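Local coordinates for extracellular invertase (Aspergillus kawachii, PDB 5XH8), which probably cleaves terminal beta-fructofuranosides such as sucrose, with high transfructosylation activity that builds fructooligosaccharides including 1-kestose, at residues R27-L33 with W366-L372; A74-D78 with Y597-R603; L371-E375 with I416-T422. One frame throughout, in Å; residues are numbered along the deposited sequence.

In the fold
Contacts 1 and 3 are buried near the middle of the molecule and share strand 366-385 of the beta-propeller, overlapping at Leu371 and Leu372. Contact 3 continues the sheet, pairing that strand with 408-418 and tying it to helix 420-426 by a salt bridge, whereas contact 1 lays the irregular N-terminal segment 27-33 across the start of the strand by a cation-pi contact, apolar packing, one backbone bond and a bridging water. Contact 2 is further out and partly solvent-exposed; there the C-terminal tail binds residues 74-78 through a salt bridge, hydrogen bonds and a packed indole. It touches contact 1, Arg603 bonding to Leu33 O and Ala599 to Arg29, and packs against contact 3 through Thr422 and Pro373.

Contact 1: R27-L33 with W366-L372; sequences RPRAHVL and WTGTLLL
Val32 O accepts the backbone N-H of Leu370 at 2.9 Å (N to O). A water adds a second link, accepting from Val32 N and donating to Leu371 O. His31 turns an edge and a face to strand 366-385: its CD2 lies 3.2 Å from Leu370 O, near the ring plane, while Leu372 CD2 sits over one face in a CH-pi contact, 3.9 Å from the ring centroid. Thr369 OG1 donates to Leu370 O, the same oxygen that His31 CD2 approaches. Val32 CG1, set anti to its backbone N (chi1 171°), meets Leu370 CD1 at 3.7 Å.

At the far end Trp366 takes up Arg27. The extended arginine brings NH1 over the five-membered ring, 3.5 Å from Trp366 CG, with the guanidinium standing steeply on the indole, the planes 78° apart, in a cation-pi contact. Leu33 CD1 and Pro28 CD touch the benzo part of the indole at CE3 and CH2. The polar ends are held from outside: Arg27 NH2 donates to Pro34 O, NE forms a salt bridge with the terminal carboxylate of Tyr605, and Trp366 NE1 donates to Phe23 O.

The segment before the first propeller strand is thus wedged between strand 366-385 and the C-terminal beta-sandwich, which supplies Asp547 to His31 ND1 and Glu552 to His31 NE2. With a carboxylate at each nitrogen, the buried imidazole is probably protonated, and a positive charge would strengthen the attraction of its CD2-H for Leu370 O.

Contact 2: A74-D78 with Y597-R603; sequences ATYQD and YDAWPDR
Asp78 and Arg603 join in a side-on salt bridge: NH2 of Arg603 lies 2.8 Å from Asp78 OD1 and NE of Arg603 2.8 Å from Asp78 OD2. Each oxygen uses its syn lone pair, both bonds are almost straight, and carboxylate and guanidinium are within 3° of coplanar. The extended Arg603 chain carries the guanidinium flat across one face of Trp600, whose CD2 sits beneath its centre, and NH2 also donates to Leu33 O.

Tyr597 OH donates to Ala74 O at 2.6 Å, approaching tilted from the carbonyl plane. Gln77 bends at its second torsion (chi2 64°), which turns its amide back toward the tail, and its NE2 donates to Asp602 OD2 at 2.6 Å, meeting the oxygen from above the carboxylate plane. Between these side-chain bonds, Tyr76 N donates to Ala599 O at 2.8 Å, and a water bridges Tyr76 O to Asp602 N. The tail contains an Asx turn, with Asp598 OD1 receiving Trp600 N, followed by a type I beta turn from Trp600 to Arg603.

Packing centres on the indole. Tyr76 CB presses on the face of Trp600 opposite the arginine, 3.6 Å from the centroid of the six-membered ring, while Asp78 OD1 approaches CZ3 at 3.3 Å. Trp600 NE1 donates to His31 O, and Tyr76 OH bonds to Tyr345 OH. Thr75 CG2 lies against the edge of the Tyr597 ring.

The C-terminal tail is therefore fastened to the N-terminal propeller domain at several points. Held between a guanidinium and a methylene, and pinned at NE1, the indole is probably restricted in rotation, and its face would help keep the guanidinium in the plane of the Asp78 carboxylate.

Contact 3: L371-E375 with I416-T422; sequences LLPRE and ISIARET
Glu375 and Ser417 form a hydrogen-bonded antiparallel pair where strands 366-385 and 408-418 run side by side in the propeller sheet. Glu375 N donates to Ser417 O at 2.9 Å, and Ser417 N returns a longer bond of 3.2 Å to Glu375 O. A water also joins Glu375 O to Ser417 OG. The neighbouring pair, Arg374 with Ile418, is non-hydrogen-bonded, and its side chains diverge. Beyond it a further backbone bond, from Ala419 N to Pro373 O at 2.8 Å, ties Pro373 to the N-cap residue of helix 420-426.

The Glu375 side chain is extended beyond CG, which takes its carboxylate past Ala419 to the first helical residue. Arg420 grips it side-on: NH2 meets OE1 of Glu375 at 2.9 Å, while NE meets OE2 of Glu375 at 3.0 Å on the syn side. The two flat groups are not coplanar but turned 37° apart. Bending at chi3 (58°) curls the arginine back to make this grip. OE2 also accepts Arg420 N, from above the carboxylate plane, and Arg341 adds a further salt bridge. These donors, with the helix N-terminus close by, would favour the ionised carboxylate and offset the nearby charge of Glu421, whose OE2 is hydrogen-bonded to Ser336 OG while OE1 pairs with Arg341.

Apolar contacts complete the interface. Beside the strand pair the methylene CD of Arg374 rests on Ile416 CG2, its guanidinium being held by Asp313 and by Glu552 of the sandwich domain. Toward the helix, Leu372 CD1 touches Ile418 CD1 at 3.9 Å. Pro373 CG meets Thr422 OG1 at 3.5 Å, the two side chains reaching toward each other and the hydroxyl itself hydrogen-bonded to Leu73 O.

Contact 1: R27-L33 with W366-L372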
loop_
_atom_site.group_PDB
_atom_site.type_symbol
_atom_site.label_atom_id
_atom_site.label_comp_id
_atom_site.label_asym_id
_atom_site.label_seq_id
_atom_site.Cartn_x
_atom_site.Cartn_y
_atom_site.Cartn_z
ATOM N N ARG A 27 24.142 28.607 20.068
ATOM C CA ARG A 27 23.509 27.408 20.588
ATOM C C ARG A 27 22.824 27.643 21.938
ATOM O O ARG A 27 23.443 28.120 22.887
ATOM C CB ARG A 27 24.546 26.297 20.716
ATOM C CG ARG A 27 23.971 24.905 20.950
ATOM C CD ARG A 27 25.038 23.830 20.823
ATOM N NE ARG A 27 24.488 22.524 21.168
ATOM C CZ ARG A 27 23.754 21.738 20.374
ATOM N NH1 ARG A 27 23.478 22.067 19.115
ATOM N NH2 ARG A 27 23.292 20.589 20.853
ATOM N N PRO A 28 21.547 27.274 22.032
ATOM C CA PRO A 28 20.886 27.405 23.318
ATOM C C PRO A 28 21.356 26.336 24.318
ATOM O O PRO A 28 21.901 25.293 23.916
ATOM C CB PRO A 28 19.411 27.262 22.948
ATOM C CG PRO A 28 19.411 26.361 21.770
ATOM C CD PRO A 28 20.650 26.712 21.007
ATOM N N ARG A 29 21.142 26.599 25.604
ATOM C CA ARG A 29 21.413 25.606 26.669
ATOM C C ARG A 29 20.184 25.012 27.364
ATOM O O ARG A 29 20.302 23.961 28.009
ATOM C CB ARG A 29 22.353 26.216 27.717
ATOM C CG ARG A 29 21.753 27.316 28.573
ATOM C CD ARG A 29 22.664 27.635 29.766
ATOM N NE ARG A 29 23.975 28.149 29.349
ATOM C CZ ARG A 29 24.590 29.252 29.803
ATOM N NH1 ARG A 29 24.085 30.036 30.771
ATOM N NH2 ARG A 29 25.778 29.565 29.290
ATOM N N ALA A 30 19.044 25.693 27.272
ATOM C CA ALA A 30 17.816 25.310 27.984
ATOM C C ALA A 30 16.682 24.823 27.047
ATOM O O ALA A 30 15.516 24.789 27.458
ATOM C CB ALA A 30 17.310 26.488 28.802
ATOM N N HIS A 31 17.023 24.446 25.809
ATOM C CA HIS A 31 16.036 24.026 24.800
ATOM C C HIS A 31 16.293 22.595 24.309
ATOM O O HIS A 31 17.417 22.089 24.361
ATOM C CB HIS A 31 16.070 24.983 23.602
ATOM C CG HIS A 31 15.306 26.246 23.818
ATOM N ND1 HIS A 31 15.780 27.274 24.603
ATOM C CD2 HIS A 31 14.110 26.655 23.349
ATOM C CE1 HIS A 31 14.900 28.254 24.613
ATOM N NE2 HIS A 31 13.883 27.907 23.852
ATOM N N VAL A 32 15.237 21.965 23.800
ATOM C CA VAL A 32 15.345 20.629 23.191
ATOM C C VAL A 32 15.837 20.731 21.744
ATOM O O VAL A 32 15.173 21.307 20.886
ATOM C CB VAL A 32 13.990 19.846 23.246
ATOM C CG1 VAL A 32 14.052 18.549 22.424
ATOM C CG2 VAL A 32 13.643 19.549 24.673
ATOM N N LEU A 33 17.010 20.154 21.501
ATOM C CA LEU A 33 17.549 20.014 20.176
ATOM C C LEU A 33 18.547 18.845 20.212
ATOM O O LEU A 33 19.044 18.506 21.275
ATOM C CB LEU A 33 18.191 21.343 19.708
ATOM C CG LEU A 33 19.576 21.770 20.185
ATOM C CD1 LEU A 33 19.977 23.062 19.473
ATOM C CD2 LEU A 33 19.655 21.944 21.706
ATOM N N TRP A 366 24.637 22.555 13.292
ATOM C CA TRP A 366 23.302 22.215 13.766
ATOM C C TRP A 366 22.336 23.222 13.158
ATOM O O TRP A 366 22.742 24.294 12.697
ATOM C CB TRP A 366 23.177 22.218 15.298
ATOM C CG TRP A 366 23.486 23.559 15.957
ATOM C CD1 TRP A 366 24.718 24.008 16.356
ATOM C CD2 TRP A 366 22.554 24.615 16.279
ATOM N NE1 TRP A 366 24.614 25.268 16.905
ATOM C CE2 TRP A 366 23.308 25.674 16.859
ATOM C CE3 TRP A 366 21.172 24.767 16.144
ATOM C CZ2 TRP A 366 22.726 26.864 17.289
ATOM C CZ3 TRP A 366 20.582 25.946 16.609
ATOM C CH2 TRP A 366 21.370 26.989 17.157
ATOM N N THR A 367 21.063 22.844 13.145
ATOM C CA THR A 367 20.015 23.616 12.495
ATOM C C THR A 367 18.702 23.343 13.203
ATOM O O THR A 367 18.266 22.192 13.272
ATOM C CB THR A 367 19.844 23.215 11.015
ATOM O OG1 THR A 367 21.091 23.300 10.330
ATOM C CG2 THR A 367 18.823 24.108 10.329
ATOM N N GLY A 368 18.076 24.409 13.712
ATOM C CA GLY A 368 16.801 24.326 14.368
ATOM C C GLY A 368 16.815 24.007 15.861
ATOM O O GLY A 368 17.812 23.528 16.435
ATOM N N THR A 369 15.663 24.247 16.473
ATOM C CA THR A 369 15.416 23.857 17.847
ATOM C C THR A 369 13.926 23.655 18.023
ATOM O O THR A 369 13.144 24.110 17.181
ATOM C CB THR A 369 15.919 24.935 18.826
ATOM O OG1 THR A 369 15.827 24.461 20.170
ATOM C CG2 THR A 369 15.117 26.219 18.693
ATOM N N LEU A 370 13.543 22.955 19.097
ATOM C CA LEU A 370 12.186 23.048 19.590
ATOM C C LEU A 370 12.142 24.224 20.545
ATOM O O LEU A 370 13.160 24.571 21.177
ATOM C CB LEU A 370 11.764 21.778 20.343
ATOM C CG LEU A 370 11.820 20.458 19.584
ATOM C CD1 LEU A 370 11.082 19.360 20.350
ATOM C CD2 LEU A 370 11.255 20.607 18.186
ATOM N N LEU A 371 10.969 24.829 20.659
ATOM C CA LEU A 371 10.744 25.849 21.688
ATOM C C LEU A 371 10.504 25.202 23.063
ATOM O O LEU A 371 10.426 23.963 23.196
ATOM C CB LEU A 371 9.593 26.753 21.269
ATOM C CG LEU A 371 9.818 27.446 19.917
ATOM C CD1 LEU A 371 8.648 28.377 19.620
ATOM C CD2 LEU A 371 11.129 28.217 19.902
ATOM N N LEU A 372 10.450 26.033 24.102
ATOM C CA LEU A 372 10.234 25.546 25.452
ATOM C C LEU A 372 8.890 24.769 25.509
ATOM O O LEU A 372 7.927 25.157 24.851
ATOM C CB LEU A 372 10.148 26.716 26.448
ATOM C CG LEU A 372 11.343 27.667 26.569
ATOM C CD1 LEU A 372 10.906 28.887 27.366
ATOM C CD2 LEU A 372 12.530 26.939 27.179
HETATM O O HOH W 1 12.663 22.922 24.376
#

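Contact 2: A74-D78 with Y597-R603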
loop_
_atom_site.group_PDB
_atom_site.type_symbol
_atom_site.label_atom_id
_atom_site.label_comp_id
_atom_site.label_asym_id
_atom_site.label_seq_id
_atom_site.Cartn_x
_atom_site.Cartn_y
_atom_site.Cartn_z
ATOM N N ALA A 74 12.071 19.338 32.628
ATOM C CA ALA A 74 13.021 20.457 32.605
ATOM C C ALA A 74 14.279 20.063 31.880
ATOM O O ALA A 74 14.706 20.759 30.945
ATOM C CB ALA A 74 13.348 20.899 34.022
ATOM N N THR A 75 14.850 18.933 32.293
ATOM C CA THR A 75 16.079 18.415 31.734
ATOM C C THR A 75 15.838 17.089 31.003
ATOM O O THR A 75 14.879 16.363 31.296
ATOM C CB THR A 75 17.102 18.152 32.846
ATOM O OG1 THR A 75 16.598 17.115 33.706
ATOM C CG2 THR A 75 17.383 19.430 33.650
ATOM N N TYR A 76 16.746 16.765 30.092
ATOM C CA TYR A 76 16.576 15.640 29.167
ATOM C C TYR A 76 17.805 14.757 29.102
ATOM O O TYR A 76 18.933 15.223 29.337
ATOM C CB TYR A 76 16.229 16.167 27.760
ATOM C CG TYR A 76 15.016 17.042 27.775
ATOM C CD1 TYR A 76 15.124 18.397 28.063
ATOM C CD2 TYR A 76 13.735 16.517 27.558
ATOM C CE1 TYR A 76 14.011 19.213 28.116
ATOM C CE2 TYR A 76 12.612 17.334 27.600
ATOM C CZ TYR A 76 12.754 18.687 27.877
ATOM O OH TYR A 76 11.661 19.532 27.915
ATOM N N GLN A 77 17.574 13.493 28.757
ATOM C CA GLN A 77 18.617 12.507 28.481
ATOM C C GLN A 77 18.385 11.947 27.073
ATOM O O GLN A 77 17.300 11.425 26.774
ATOM C CB GLN A 77 18.536 11.327 29.464
ATOM C CG GLN A 77 19.230 11.524 30.790
ATOM C CD GLN A 77 18.646 12.644 31.651
ATOM O OE1 GLN A 77 17.409 12.804 31.795
ATOM N NE2 GLN A 77 19.549 13.429 32.261
ATOM N N ASP A 78 19.417 11.970 26.244
ATOM C CA ASP A 78 19.334 11.379 24.917
ATOM C C ASP A 78 19.069 9.875 24.984
ATOM O O ASP A 78 19.579 9.207 25.860
ATOM C CB ASP A 78 20.628 11.600 24.150
ATOM C CG ASP A 78 20.842 13.050 23.801
ATOM O OD1 ASP A 78 20.001 13.612 23.059
ATOM O OD2 ASP A 78 21.820 13.630 24.335
ATOM N N TYR A 597 19.495 27.425 32.704
ATOM C CA TYR A 597 20.035 26.180 33.241
ATOM C C TYR A 597 20.407 25.287 32.074
ATOM O O TYR A 597 20.065 25.592 30.932
ATOM C CB TYR A 597 18.995 25.479 34.140
ATOM C CG TYR A 597 17.797 24.915 33.351
ATOM C CD1 TYR A 597 16.794 25.757 32.868
ATOM C CD2 TYR A 597 17.692 23.553 33.088
ATOM C CE1 TYR A 597 15.715 25.254 32.130
ATOM C CE2 TYR A 597 16.623 23.042 32.350
ATOM C CZ TYR A 597 15.633 23.893 31.872
ATOM O OH TYR A 597 14.562 23.384 31.154
ATOM N N ASP A 598 21.089 24.182 32.373
ATOM C CA ASP A 598 21.497 23.195 31.381
ATOM C C ASP A 598 20.398 22.120 31.227
ATOM O O ASP A 598 20.219 21.257 32.081
ATOM C CB ASP A 598 22.821 22.567 31.819
ATOM C CG ASP A 598 23.378 21.598 30.820
ATOM O OD1 ASP A 598 22.861 21.451 29.677
ATOM O OD2 ASP A 598 24.387 20.949 31.182
ATOM N N ALA A 599 19.681 22.172 30.112
ATOM C CA ALA A 599 18.626 21.192 29.833
ATOM C C ALA A 599 19.174 19.825 29.441
ATOM O O ALA A 599 18.398 18.867 29.397
ATOM C CB ALA A 599 17.662 21.716 28.775
ATOM N N TRP A 600 20.483 19.740 29.165
ATOM C CA TRP A 600 21.151 18.521 28.765
ATOM C C TRP A 600 22.350 18.205 29.674
ATOM O O TRP A 600 23.475 18.149 29.192
ATOM C CB TRP A 600 21.591 18.635 27.274
ATOM C CG TRP A 600 20.421 18.772 26.351
ATOM C CD1 TRP A 600 19.885 19.935 25.873
ATOM C CD2 TRP A 600 19.592 17.713 25.845
ATOM N NE1 TRP A 600 18.794 19.672 25.086
ATOM C CE2 TRP A 600 18.586 18.317 25.053
ATOM C CE3 TRP A 600 19.605 16.324 25.982
ATOM C CZ2 TRP A 600 17.595 17.573 24.400
ATOM C CZ3 TRP A 600 18.622 15.576 25.323
ATOM C CH2 TRP A 600 17.628 16.213 24.542
ATOM N N PRO A 601 22.102 17.886 30.967
ATOM C CA PRO A 601 23.212 17.725 31.922
ATOM C C PRO A 601 24.166 16.579 31.629
ATOM O O PRO A 601 25.281 16.623 32.119
ATOM C CB PRO A 601 22.509 17.517 33.281
ATOM C CG PRO A 601 21.149 17.002 32.930
ATOM C CD PRO A 601 20.791 17.674 31.619
ATOM N N ASP A 602 23.751 15.577 30.856
ATOM C CA ASP A 602 24.619 14.455 30.519
ATOM C C ASP A 602 25.297 14.573 29.161
ATOM O O ASP A 602 26.012 13.662 28.793
ATOM C CB ASP A 602 23.856 13.136 30.636
ATOM C CG ASP A 602 23.176 12.975 31.996
ATOM O OD1 ASP A 602 23.794 13.280 33.026
ATOM O OD2 ASP A 602 21.999 12.563 32.040
ATOM N N ARG A 603 25.093 15.681 28.434
ATOM C CA ARG A 603 25.973 16.074 27.314
ATOM C C ARG A 603 27.076 17.039 27.790
ATOM O O ARG A 603 26.837 17.879 28.676
ATOM C CB ARG A 603 25.182 16.852 26.243
ATOM C CG ARG A 603 24.179 16.076 25.424
ATOM C CD ARG A 603 23.473 17.012 24.450
ATOM N NE ARG A 603 22.281 16.391 23.841
ATOM C CZ ARG A 603 21.390 17.037 23.088
ATOM N NH1 ARG A 603 21.535 18.334 22.835
ATOM N NH2 ARG A 603 20.332 16.394 22.592
HETATM O O HOH W 2 21.608 15.217 28.912
#

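Contact 3: L371-E375 with I416-T422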
loop_
_atom_site.group_PDB
_atom_site.type_symbol
_atom_site.label_atom_id
_atom_site.label_comp_id
_atom_site.label_asym_id
_atom_site.label_seq_id
_atom_site.Cartn_x
_atom_site.Cartn_y
_atom_site.Cartn_z
ATOM N N LEU A 371 10.969 24.829 20.659
ATOM C CA LEU A 371 10.744 25.849 21.688
ATOM C C LEU A 371 10.504 25.202 23.063
ATOM O O LEU A 371 10.426 23.963 23.196
ATOM C CB LEU A 371 9.593 26.753 21.269
ATOM C CG LEU A 371 9.818 27.446 19.917
ATOM C CD1 LEU A 371 8.648 28.377 19.620
ATOM C CD2 LEU A 371 11.129 28.217 19.902
ATOM N N LEU A 372 10.450 26.033 24.102
ATOM C CA LEU A 372 10.234 25.546 25.452
ATOM C C LEU A 372 8.890 24.769 25.509
ATOM O O LEU A 372 7.927 25.157 24.851
ATOM C CB LEU A 372 10.148 26.716 26.448
ATOM C CG LEU A 372 11.343 27.667 26.569
ATOM C CD1 LEU A 372 10.906 28.887 27.366
ATOM C CD2 LEU A 372 12.530 26.939 27.179
ATOM N N PRO A 373 8.829 23.685 26.290
ATOM C CA PRO A 373 7.548 22.998 26.425
ATOM C C PRO A 373 6.521 23.966 26.975
ATOM O O PRO A 373 6.846 24.736 27.904
ATOM C CB PRO A 373 7.839 21.891 27.444
ATOM C CG PRO A 373 9.078 22.327 28.166
ATOM C CD PRO A 373 9.869 23.095 27.147
ATOM N N ARG A 374 5.308 23.937 26.423
ATOM C CA ARG A 374 4.243 24.843 26.844
ATOM C C ARG A 374 3.032 24.051 27.374
ATOM O O ARG A 374 2.603 23.058 26.762
ATOM C CB ARG A 374 3.811 25.737 25.700
ATOM C CG ARG A 374 4.883 26.718 25.281
ATOM C CD ARG A 374 4.590 27.480 24.014
ATOM N NE ARG A 374 5.757 28.317 23.704
ATOM C CZ ARG A 374 5.917 29.059 22.613
ATOM N NH1 ARG A 374 4.999 29.103 21.662
ATOM N NH2 ARG A 374 7.026 29.766 22.483
ATOM N N GLU A 375 2.530 24.488 28.533
ATOM C CA GLU A 375 1.240 24.049 29.071
ATOM C C GLU A 375 0.128 24.778 28.341
ATOM O O GLU A 375 0.193 26.002 28.162
ATOM C CB GLU A 375 1.152 24.290 30.596
ATOM C CG GLU A 375 1.975 23.308 31.386
ATOM C CD GLU A 375 1.983 23.593 32.876
ATOM O OE1 GLU A 375 1.021 24.203 33.331
ATOM O OE2 GLU A 375 2.921 23.181 33.597
ATOM N N ILE A 416 -1.551 29.855 27.136
ATOM C CA ILE A 416 -0.243 29.397 26.665
ATOM C C ILE A 416 0.789 29.889 27.677
ATOM O O ILE A 416 0.971 31.091 27.817
ATOM C CB ILE A 416 0.088 29.980 25.249
ATOM C CG1 ILE A 416 -1.035 29.677 24.246
ATOM C CG2 ILE A 416 1.435 29.445 24.756
ATOM C CD1 ILE A 416 -0.941 30.403 22.934
ATOM N N SER A 417 1.462 28.973 28.372
ATOM C CA SER A 417 2.505 29.332 29.317
ATOM C C SER A 417 3.643 28.308 29.271
ATOM O O SER A 417 3.456 27.181 28.828
ATOM C CB SER A 417 1.930 29.397 30.739
ATOM O OG SER A 417 1.379 28.133 31.068
ATOM N N ILE A 418 4.813 28.701 29.753
ATOM C CA ILE A 418 5.963 27.814 29.798
ATOM C C ILE A 418 5.634 26.718 30.804
ATOM O O ILE A 418 5.150 27.009 31.872
ATOM C CB ILE A 418 7.221 28.571 30.280
ATOM C CG1 ILE A 418 7.568 29.712 29.313
ATOM C CG2 ILE A 418 8.399 27.613 30.438
ATOM C CD1 ILE A 418 8.546 30.721 29.869
ATOM N N ALA A 419 5.895 25.464 30.486
ATOM C CA ALA A 419 5.618 24.399 31.445
ATOM C C ALA A 419 6.278 24.697 32.795
ATOM O O ALA A 419 7.428 25.183 32.858
ATOM C CB ALA A 419 6.087 23.066 30.916
ATOM N N ARG A 420 5.557 24.381 33.870
ATOM C CA ARG A 420 5.885 24.945 35.184
ATOM C C ARG A 420 7.299 24.644 35.640
ATOM O O ARG A 420 8.000 25.561 36.102
ATOM C CB ARG A 420 4.843 24.589 36.253
ATOM C CG ARG A 420 4.776 23.124 36.672
ATOM C CD ARG A 420 3.461 22.814 37.388
ATOM N NE ARG A 420 2.327 23.139 36.521
ATOM C CZ ARG A 420 1.041 23.114 36.885
ATOM N NH1 ARG A 420 0.682 22.728 38.109
ATOM N NH2 ARG A 420 0.116 23.458 36.013
ATOM N N GLU A 421 7.734 23.397 35.455
ATOM C CA GLU A 421 9.037 22.961 35.936
ATOM C C GLU A 421 10.193 23.574 35.126
ATOM O O GLU A 421 11.269 23.875 35.675
ATOM C CB GLU A 421 9.156 21.454 35.914
ATOM C CG GLU A 421 8.053 20.727 36.670
ATOM C CD GLU A 421 6.895 20.251 35.795
ATOM O OE1 GLU A 421 6.563 20.913 34.785
ATOM O OE2 GLU A 421 6.287 19.214 36.136
ATOM N N THR A 422 9.960 23.749 33.827
ATOM C CA THR A 422 10.904 24.434 32.961
ATOM C C THR A 422 11.009 25.921 33.320
ATOM O O THR A 422 12.113 26.466 33.342
ATOM C CB THR A 422 10.529 24.253 31.479
ATOM O OG1 THR A 422 10.762 22.892 31.133
ATOM C CG2 THR A 422 11.365 25.147 30.574
HETATM O O HOH W 3 -1.191 27.598 30.193
#